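Local structure of phenolic acid decarboxylase (Sedimentibacter hydroxybenzoicus, 7AE5) at residues R39-L44 with V64-G69. The protein catalyses the reversible, non-oxidative decarboxylation of 4-hydroxybenzoate and 3,4-dihydroxybenzoate under anaerobic conditions, using prenylated FMN and manganese. Residues are numbered along the deposited sequence; the frame is centred on the assembly and turned at random.
Sequences RAAANL and VTNVHG
Asn66 has CG roughly anti to its backbone N (chi1 -152°), which carries the amide off the turn to the methyl of Ala41. Its phi and psi are both positive (59° and 37°), a left-handed helical conformation, and strand 62-65 ends just before it. The amide meets the helix with its nitrogen. Asn66 ND2 lies 3.5 Å from Ala41 CB, and Asn66 CG follows at 4.0 Å from the same methyl. ND2 also approaches the backbone between Ala41 and Ala42, 4.2 Å from Ala42 N. The methyl contact is van der Waals packing, the approach to Ala42 N is longer, and no hydrogen bond crosses between 39-44 and 64-69. Asn66 ND2 hydrogen-bonds to Pro49 O, just before strand 50-53. In the N-terminal domain of this UbiD-family enzyme, the contact joins the C-terminal part of helix 33-43 to the turn that leaves strand 62-65 of a mixed sheet. The backbones come near here, with Ala42 CA 6.7 Å from Gly69 CA; Gly69 has no side chain, and a CB on it would run into Asn66 OD1. A weak bond from Gly69 N to Asn66 O, 3.3 Å long, closes the turn. Ala41 also packs on Val51 of strand 50-53, which pairs with 62-65, and on Leu471 of a neighbouring subunit. On that subunit Glu468 accepts a hydrogen bond from Asn43 ND2.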
loop_
_atom_site.group_PDB
_atom_site.type_symbol
_atom_site.label_atom_id
_atom_site.label_comp_id
_atom_site.label_asym_id
_atom_site.label_seq_id
_atom_site.Cartn_x
_atom_site.Cartn_y
_atom_site.Cartn_z
ATOM N N ARG C 39 26.724 -24.109 -24.199
ATOM C CA ARG C 39 25.776 -23.002 -24.266
ATOM C C ARG C 39 24.855 -23.141 -25.471
ATOM O O ARG C 39 23.643 -22.916 -25.366
ATOM C CB ARG C 39 26.531 -21.673 -24.316
ATOM C CG ARG C 39 25.652 -20.443 -24.497
ATOM C CD ARG C 39 24.964 -20.050 -23.202
ATOM N NE ARG C 39 23.662 -20.689 -23.055
ATOM C CZ ARG C 39 22.872 -20.537 -22.002
ATOM N NH1 ARG C 39 23.227 -19.782 -20.976
ATOM N NH2 ARG C 39 21.696 -21.159 -21.978
ATOM N N ALA C 40 25.413 -23.517 -26.625
ATOM C CA ALA C 40 24.609 -23.640 -27.837
ATOM C C ALA C 40 23.549 -24.722 -27.685
ATOM O O ALA C 40 22.387 -24.526 -28.061
ATOM C CB ALA C 40 25.509 -23.933 -29.036
ATOM N N ALA C 41 23.935 -25.879 -27.139
ATOM C CA ALA C 41 22.968 -26.950 -26.923
ATOM C C ALA C 41 21.874 -26.512 -25.959
ATOM O O ALA C 41 20.700 -26.849 -26.146
ATOM C CB ALA C 41 23.674 -28.202 -26.404
ATOM N N ALA C 42 22.240 -25.754 -24.922
ATOM C CA ALA C 42 21.235 -25.209 -24.018
ATOM C C ALA C 42 20.302 -24.253 -24.749
ATOM O O ALA C 42 19.102 -24.196 -24.455
ATOM C CB ALA C 42 21.914 -24.505 -22.842
ATOM N N ASN C 43 20.832 -23.508 -25.722
ATOM C CA ASN C 43 20.045 -22.495 -26.416
ATOM C C ASN C 43 19.009 -23.087 -27.360
ATOM O O ASN C 43 18.102 -22.365 -27.787
ATOM C CB ASN C 43 20.967 -21.558 -27.195
ATOM C CG ASN C 43 21.661 -20.554 -26.303
ATOM O OD1 ASN C 43 21.464 -20.546 -25.088
ATOM N ND2 ASN C 43 22.479 -19.697 -26.903
ATOM N N LEU C 44 19.115 -24.375 -27.697
ATOM C CA LEU C 44 18.152 -24.988 -28.606
ATOM C C LEU C 44 16.737 -25.013 -28.040
ATOM O O LEU C 44 15.803 -25.362 -28.771
ATOM C CB LEU C 44 18.602 -26.405 -28.967
ATOM C CG LEU C 44 19.990 -26.496 -29.605
ATOM C CD1 LEU C 44 20.316 -27.926 -29.999
ATOM C CD2 LEU C 44 20.089 -25.571 -30.810
ATOM N N VAL C 64 31.984 -35.058 -22.905
ATOM C CA VAL C 64 30.549 -35.026 -23.153
ATOM C C VAL C 64 29.923 -33.988 -22.229
ATOM O O VAL C 64 30.306 -33.869 -21.059
ATOM C CB VAL C 64 29.900 -36.418 -22.971
ATOM C CG1 VAL C 64 29.885 -36.840 -21.508
ATOM C CG2 VAL C 64 28.492 -36.436 -23.558
ATOM N N THR C 65 28.983 -33.211 -22.764
ATOM C CA THR C 65 28.372 -32.120 -22.019
ATOM C C THR C 65 26.885 -32.053 -22.338
ATOM O O THR C 65 26.411 -32.640 -23.314
ATOM C CB THR C 65 29.049 -30.776 -22.331
ATOM O OG1 THR C 65 28.648 -29.797 -21.365
ATOM C CG2 THR C 65 28.673 -30.295 -23.724
ATOM N N ASN C 66 26.154 -31.321 -21.491
ATOM C CA ASN C 66 24.699 -31.179 -21.602
ATOM C C ASN C 66 24.004 -32.537 -21.532
ATOM O O ASN C 66 23.006 -32.782 -22.214
ATOM C CB ASN C 66 24.303 -30.426 -22.875
ATOM C CG ASN C 66 22.985 -29.688 -22.730
ATOM O OD1 ASN C 66 22.746 -29.016 -21.727
ATOM N ND2 ASN C 66 22.119 -29.814 -23.731
ATOM N N VAL C 67 24.538 -33.428 -20.693
ATOM C CA VAL C 67 23.978 -34.770 -20.571
ATOM C C VAL C 67 22.578 -34.715 -19.967
ATOM O O VAL C 67 21.660 -35.400 -20.434
ATOM C CB VAL C 67 24.922 -35.663 -19.746
ATOM C CG1 VAL C 67 24.263 -36.995 -19.427
ATOM C CG2 VAL C 67 26.236 -35.873 -20.485
ATOM N N HIS C 68 22.391 -33.900 -18.932
ATOM C CA HIS C 68 21.099 -33.733 -18.277
ATOM C C HIS C 68 20.289 -32.571 -18.842
ATOM O O HIS C 68 19.223 -32.261 -18.304
ATOM C CB HIS C 68 21.288 -33.513 -16.771
ATOM C CG HIS C 68 21.658 -34.748 -16.009
ATOM N ND1 HIS C 68 22.938 -35.257 -15.993
ATOM C CD2 HIS C 68 20.921 -35.559 -15.214
ATOM C CE1 HIS C 68 22.971 -36.336 -15.233
ATOM N NE2 HIS C 68 21.760 -36.541 -14.748
ATOM N N GLY C 69 20.756 -31.928 -19.911
ATOM C CA GLY C 69 20.246 -30.618 -20.272
ATOM C C GLY C 69 18.989 -30.530 -21.117
ATOM O O GLY C 69 18.937 -29.726 -22.053
#